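PDB 5FR8: probable TonB-dependent siderophore receptor PirA from Acinetobacter baumannii, which probably takes part in the first step of iron uptake across the outer membrane by binding iron-chelating siderophores, possibly including ferric enterobactin. Local coordinates for residues Leu312-Asp317 / Leu350-Glu355; Ser673-Tyr678 / Ser713-Tyr718. All blocks are in the same frame, centred on the assembly; numbering follows the deposited sequence.

Interaction 1. Residues Leu312-Asp317 / Leu350-Glu355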
loop_
_atom_site.group_PDB
_atom_site.type_symbol
_atom_site.label_atom_id
_atom_site.label_comp_id
_atom_site.label_asym_id
_atom_site.label_seq_id
_atom_site.Cartn_x
_atom_site.Cartn_y
_atom_site.Cartn_z
ATOM N N LEU A 312 -12.350 16.159 17.017
ATOM C CA LEU A 312 -12.031 14.936 17.759
ATOM C C LEU A 312 -12.455 13.705 16.972
ATOM O O LEU A 312 -13.481 13.712 16.305
ATOM C CB LEU A 312 -12.689 14.918 19.129
ATOM C CG LEU A 312 -12.227 16.059 20.032
ATOM C CD1 LEU A 312 -13.216 17.213 19.985
ATOM C CD2 LEU A 312 -12.084 15.590 21.472
ATOM N N VAL A 313 -11.663 12.643 17.053
ATOM C CA VAL A 313 -12.009 11.392 16.397
ATOM C C VAL A 313 -11.760 10.197 17.315
ATOM O O VAL A 313 -10.696 10.076 17.916
ATOM C CB VAL A 313 -11.176 11.172 15.118
ATOM C CG1 VAL A 313 -11.667 9.954 14.348
ATOM C CG2 VAL A 313 -11.255 12.398 14.235
ATOM N N ALA A 314 -12.744 9.317 17.413
ATOM C CA ALA A 314 -12.482 7.988 17.927
ATOM C C ALA A 314 -12.692 6.999 16.781
ATOM O O ALA A 314 -13.687 7.105 16.051
ATOM C CB ALA A 314 -13.386 7.671 19.109
ATOM N N GLN A 315 -11.754 6.063 16.604
ATOM C CA GLN A 315 -11.993 4.929 15.708
ATOM C C GLN A 315 -11.476 3.593 16.271
ATOM O O GLN A 315 -10.464 3.537 16.975
ATOM C CB GLN A 315 -11.462 5.193 14.294
ATOM C CG GLN A 315 -9.979 4.970 14.094
ATOM C CD GLN A 315 -9.593 4.919 12.618
ATOM O OE1 GLN A 315 -8.815 5.756 12.132
ATOM N NE2 GLN A 315 -10.093 3.909 11.905
ATOM N N TYR A 316 -12.207 2.533 15.938
ATOM C CA TYR A 316 -11.918 1.152 16.350
ATOM C C TYR A 316 -11.983 0.275 15.087
ATOM O O TYR A 316 -12.959 0.313 14.334
ATOM C CB TYR A 316 -12.936 0.699 17.420
ATOM C CG TYR A 316 -12.861 -0.760 17.800
ATOM C CD1 TYR A 316 -11.760 -1.266 18.468
ATOM C CD2 TYR A 316 -13.906 -1.631 17.494
ATOM C CE1 TYR A 316 -11.679 -2.607 18.798
ATOM C CE2 TYR A 316 -13.838 -2.966 17.826
ATOM C CZ TYR A 316 -12.721 -3.448 18.473
ATOM O OH TYR A 316 -12.637 -4.791 18.798
ATOM N N ASP A 317 -10.916 -0.474 14.837
ATOM C CA ASP A 317 -10.819 -1.349 13.657
ATOM C C ASP A 317 -10.534 -2.772 14.073
ATOM O O ASP A 317 -9.694 -3.025 14.933
ATOM C CB ASP A 317 -9.709 -0.883 12.721
ATOM C CG ASP A 317 -10.155 0.240 11.807
ATOM O OD1 ASP A 317 -11.011 1.051 12.231
ATOM O OD2 ASP A 317 -9.654 0.316 10.669
ATOM N N LEU A 350 -7.446 0.511 18.296
ATOM C CA LEU A 350 -8.217 1.610 18.836
ATOM C C LEU A 350 -7.389 2.865 18.621
ATOM O O LEU A 350 -6.182 2.858 18.868
ATOM C CB LEU A 350 -8.530 1.367 20.320
ATOM C CG LEU A 350 -9.309 2.458 21.057
ATOM C CD1 LEU A 350 -10.682 2.718 20.441
ATOM C CD2 LEU A 350 -9.445 2.096 22.524
ATOM N N ARG A 351 -8.010 3.926 18.125
ATOM C CA ARG A 351 -7.254 5.141 17.851
ATOM C C ARG A 351 -8.039 6.396 18.201
ATOM O O ARG A 351 -9.238 6.498 17.922
ATOM C CB ARG A 351 -6.841 5.190 16.386
ATOM C CG ARG A 351 -6.136 6.487 15.986
ATOM C CD ARG A 351 -5.981 6.591 14.481
ATOM N NE ARG A 351 -5.283 5.405 13.980
ATOM C CZ ARG A 351 -3.985 5.360 13.688
ATOM N NH1 ARG A 351 -3.222 6.442 13.824
ATOM N NH2 ARG A 351 -3.454 4.230 13.246
ATOM N N PHE A 352 -7.361 7.357 18.803
ATOM C CA PHE A 352 -8.004 8.610 19.134
ATOM C C PHE A 352 -7.213 9.748 18.557
ATOM O O PHE A 352 -5.983 9.710 18.528
ATOM C CB PHE A 352 -8.088 8.809 20.655
ATOM C CG PHE A 352 -8.971 7.819 21.354
ATOM C CD1 PHE A 352 -10.336 7.786 21.103
ATOM C CD2 PHE A 352 -8.437 6.932 22.278
ATOM C CE1 PHE A 352 -11.151 6.879 21.761
ATOM C CE2 PHE A 352 -9.245 6.029 22.932
ATOM C CZ PHE A 352 -10.602 5.998 22.676
ATOM N N ASN A 353 -7.917 10.785 18.131
ATOM C CA ASN A 353 -7.258 11.963 17.630
ATOM C C ASN A 353 -8.000 13.249 17.995
ATOM O O ASN A 353 -9.194 13.394 17.731
ATOM C CB ASN A 353 -7.113 11.839 16.125
ATOM C CG ASN A 353 -5.867 12.523 15.624
ATOM O OD1 ASN A 353 -4.903 11.845 15.235
ATOM N ND2 ASN A 353 -5.851 13.879 15.664
ATOM N N GLY A 354 -7.292 14.191 18.602
ATOM C CA GLY A 354 -7.871 15.506 18.889
ATOM C C GLY A 354 -7.061 16.595 18.218
ATOM O O GLY A 354 -5.845 16.484 18.129
ATOM N N GLU A 355 -7.701 17.662 17.768
ATOM C CA GLU A 355 -6.973 18.655 16.987
ATOM C C GLU A 355 -7.664 19.981 16.896
ATOM O O GLU A 355 -8.855 20.028 16.658
ATOM C CB GLU A 355 -6.810 18.111 15.577
ATOM C CG GLU A 355 -6.895 19.145 14.477
ATOM C CD GLU A 355 -6.229 18.672 13.194
ATOM O OE1 GLU A 355 -5.809 17.489 13.123
ATOM O OE2 GLU A 355 -6.116 19.489 12.258
#

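Interaction 2. Residues Ser673-Tyr678 / Ser713-Tyr718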
loop_
_atom_site.group_PDB
_atom_site.type_symbol
_atom_site.label_atom_id
_atom_site.label_comp_id
_atom_site.label_asym_id
_atom_site.label_seq_id
_atom_site.Cartn_x
_atom_site.Cartn_y
_atom_site.Cartn_z
ATOM N N SER A 673 18.750 -9.895 -13.961
ATOM C CA SER A 673 18.143 -9.732 -15.275
ATOM C C SER A 673 17.247 -8.518 -15.215
ATOM O O SER A 673 16.951 -8.019 -14.139
ATOM C CB SER A 673 17.316 -10.952 -15.673
ATOM O OG SER A 673 16.487 -11.382 -14.624
ATOM N N THR A 674 16.801 -8.048 -16.372
ATOM C CA THR A 674 16.154 -6.759 -16.450
ATOM C C THR A 674 15.050 -6.814 -17.472
ATOM O O THR A 674 15.296 -7.111 -18.600
ATOM C CB THR A 674 17.189 -5.717 -16.896
ATOM O OG1 THR A 674 18.217 -5.629 -15.904
ATOM C CG2 THR A 674 16.553 -4.349 -17.111
ATOM N N VAL A 675 13.828 -6.496 -17.095
ATOM C CA VAL A 675 12.753 -6.504 -18.069
ATOM C C VAL A 675 12.924 -5.367 -19.074
ATOM O O VAL A 675 13.101 -4.226 -18.680
ATOM C CB VAL A 675 11.406 -6.328 -17.384
ATOM C CG1 VAL A 675 10.307 -6.200 -18.418
ATOM C CG2 VAL A 675 11.143 -7.499 -16.446
ATOM N N LYS A 676 12.861 -5.679 -20.366
ATOM C CA LYS A 676 13.012 -4.669 -21.415
ATOM C C LYS A 676 11.803 -3.754 -21.431
ATOM O O LYS A 676 10.716 -4.172 -21.039
ATOM C CB LYS A 676 13.262 -5.340 -22.770
ATOM C CG LYS A 676 14.592 -6.077 -22.784
ATOM C CD LYS A 676 15.042 -6.583 -24.152
ATOM C CE LYS A 676 16.335 -7.389 -24.015
ATOM N NZ LYS A 676 16.785 -7.967 -25.302
ATOM N N SER A 677 11.990 -2.499 -21.836
ATOM C CA SER A 677 10.932 -1.513 -21.693
ATOM C C SER A 677 9.801 -1.788 -22.666
ATOM O O SER A 677 9.991 -2.480 -23.650
ATOM C CB SER A 677 11.464 -0.120 -21.893
ATOM O OG SER A 677 12.166 -0.084 -23.095
ATOM N N TYR A 678 8.615 -1.272 -22.362
ATOM C CA TYR A 678 7.433 -1.557 -23.156
ATOM C C TYR A 678 6.288 -0.592 -22.845
ATOM O O TYR A 678 6.426 0.320 -22.024
ATOM C CB TYR A 678 6.993 -3.012 -22.946
ATOM C CG TYR A 678 6.463 -3.326 -21.567
ATOM C CD1 TYR A 678 7.325 -3.656 -20.509
ATOM C CD2 TYR A 678 5.091 -3.336 -21.315
ATOM C CE1 TYR A 678 6.824 -3.971 -19.238
ATOM C CE2 TYR A 678 4.590 -3.637 -20.044
ATOM C CZ TYR A 678 5.459 -3.956 -19.020
ATOM O OH TYR A 678 4.952 -4.261 -17.786
ATOM N N SER A 713 13.210 -16.242 -13.285
ATOM C CA SER A 713 13.822 -14.926 -13.364
ATOM C C SER A 713 13.562 -14.182 -12.083
ATOM O O SER A 713 12.654 -14.532 -11.341
ATOM C CB SER A 713 13.225 -14.113 -14.510
ATOM O OG SER A 713 13.251 -12.725 -14.198
ATOM N N ILE A 714 14.344 -13.139 -11.824
ATOM C CA ILE A 714 14.076 -12.268 -10.664
ATOM C C ILE A 714 13.763 -10.837 -11.134
ATOM O O ILE A 714 13.617 -9.917 -10.330
ATOM C CB ILE A 714 15.223 -12.312 -9.652
ATOM C CG1 ILE A 714 16.544 -12.008 -10.327
ATOM C CG2 ILE A 714 15.327 -13.695 -9.040
ATOM C CD1 ILE A 714 17.692 -11.931 -9.352
ATOM N N SER A 715 13.602 -10.676 -12.452
ATOM C CA SER A 715 13.051 -9.444 -13.009
ATOM C C SER A 715 11.637 -9.643 -13.550
ATOM O O SER A 715 10.721 -8.943 -13.156
ATOM C CB SER A 715 13.966 -8.873 -14.089
ATOM O OG SER A 715 14.376 -9.868 -14.998
ATOM N N GLN A 716 11.444 -10.584 -14.454
ATOM C CA GLN A 716 10.086 -10.864 -14.932
ATOM C C GLN A 716 9.198 -11.524 -13.852
ATOM O O GLN A 716 8.972 -12.740 -13.857
ATOM C CB GLN A 716 10.143 -11.731 -16.170
ATOM C CG GLN A 716 8.831 -11.736 -16.917
ATOM C CD GLN A 716 8.988 -12.265 -18.314
ATOM O OE1 GLN A 716 9.942 -11.908 -19.023
ATOM N NE2 GLN A 716 8.077 -13.144 -18.721
ATOM N N THR A 717 8.702 -10.718 -12.929
ATOM C CA THR A 717 8.101 -11.246 -11.704
ATOM C C THR A 717 6.561 -11.201 -11.649
ATOM O O THR A 717 5.982 -11.595 -10.636
ATOM C CB THR A 717 8.597 -10.433 -10.484
ATOM O OG1 THR A 717 8.514 -9.036 -10.807
ATOM C CG2 THR A 717 10.044 -10.774 -10.119
ATOM N N TYR A 718 5.903 -10.678 -12.688
ATOM C CA TYR A 718 4.466 -10.400 -12.594
ATOM C C TYR A 718 3.788 -10.637 -13.908
ATOM O O TYR A 718 4.441 -10.740 -14.958
ATOM C CB TYR A 718 4.208 -8.944 -12.160
ATOM C CG TYR A 718 4.739 -7.924 -13.140
ATOM C CD1 TYR A 718 6.078 -7.504 -13.090
ATOM C CD2 TYR A 718 3.932 -7.414 -14.149
ATOM C CE1 TYR A 718 6.580 -6.604 -14.017
ATOM C CE2 TYR A 718 4.442 -6.511 -15.082
ATOM C CZ TYR A 718 5.757 -6.119 -15.014
ATOM O OH TYR A 718 6.226 -5.215 -15.923
#

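Interaction 1. Residues Leu312-Asp317 / Leu350-Glu355
Gln315 and Arg351 sit across from each other as a hydrogen-bonded pair in neighbouring antiparallel strands of the transmembrane beta-barrel of a TonB-dependent receptor. Their backbones are joined twice: Gln315 N donates to Arg351 O almost straight, at 173°, and Arg351 N reaches Gln315 O at 2.7 Å. Two more such bonds join Val313 to Asn353. The face that carries Gln315 and Arg351 packs tightly and looks into the barrel, where plug residues Lys102 and Pro103 touch Gln315 and Pro103 also touches Arg351. Long polar side chains suit this interior. Gln315 CG stands between the backbone N and the carbonyl carbon (chi1 81°), and the extended chain runs beside Arg351, CG 3.9 Å from Arg351 CB, with amide and guanidinium planes 58° apart. The guanidinium goes on to a salt bridge with Glu373. The face of Leu312, Ala314, Tyr316, Phe352 and Leu350 is looser and lies on the surface, probably toward lipid, which suits its mostly apolar side chains. There the small Ala314 puts CB at the edge of Phe352, 3.6 Å from Phe352 CE1. Inside, Gln315 NE2 donates to Asp317 OD1 at 3.0 Å, arriving from above the carboxylate plane.

Interaction 2. Residues Ser673-Tyr678 / Ser713-Tyr718
Ser673 and Ser715 join hydroxyl to hydroxyl where the start of barrel strand 674-687 meets the loop between strands 693-700 and 724-731, folded here into an ST turn. Followed outward, the side chain of Ser715 has its CB facing the carbonyl group of Ser673. With chi1 at 47°, OG lies between the backbone N and the carbonyl carbon and reaches Ser673 OG at 2.6 Å, a hydrogen bond that either hydroxyl could donate. Serine suits both places, being short enough to let the chains come close and polar at its end. The turn is shaped by Ser713, whose OG accepts from Ser715 N at 2.7 Å and also from Gln716 N, so one hydroxyl grips two successive amides. Val675 lays CG2 against the backbone of Ser715, 3.6 Å from its carbonyl O, a branched apolar side chain that packs on the turn through a methyl. At the far end two tyrosines meet through their hydroxyls, their long side chains crossing the wider gap from opposite directions. Tyr718 also makes a cation-pi contact with Arg83 in the plug, and Tyr678 OH has a second partner in Glu720. Each hydroxyl lies at the edge of the other ring; Tyr678 OH and Tyr718 OH form a hydrogen bond that either could donate, modelled at 2.5 Å, too short to be trusted at this resolution.

Interactions 1 and 2 belong to the same beta-barrel but lie on opposite sides of the chain's centre, with their centres about 43 Å apart and their nearest atoms about 28 Å apart. They follow in series along the chain: interaction 1 joins strands 308-323 and 343-361, and interaction 2 comes much later, between the start of strand 674-687 and the loop that leads to strand 724-731. That last strand pairs with strand 167-177 to close the barrel. One contact is therefore regular strand pairing in the wall, the other a loop meeting a strand end. Each includes a residue that touches the plug, Gln315 and Tyr718 respectively, so plug and barrel meet at both places.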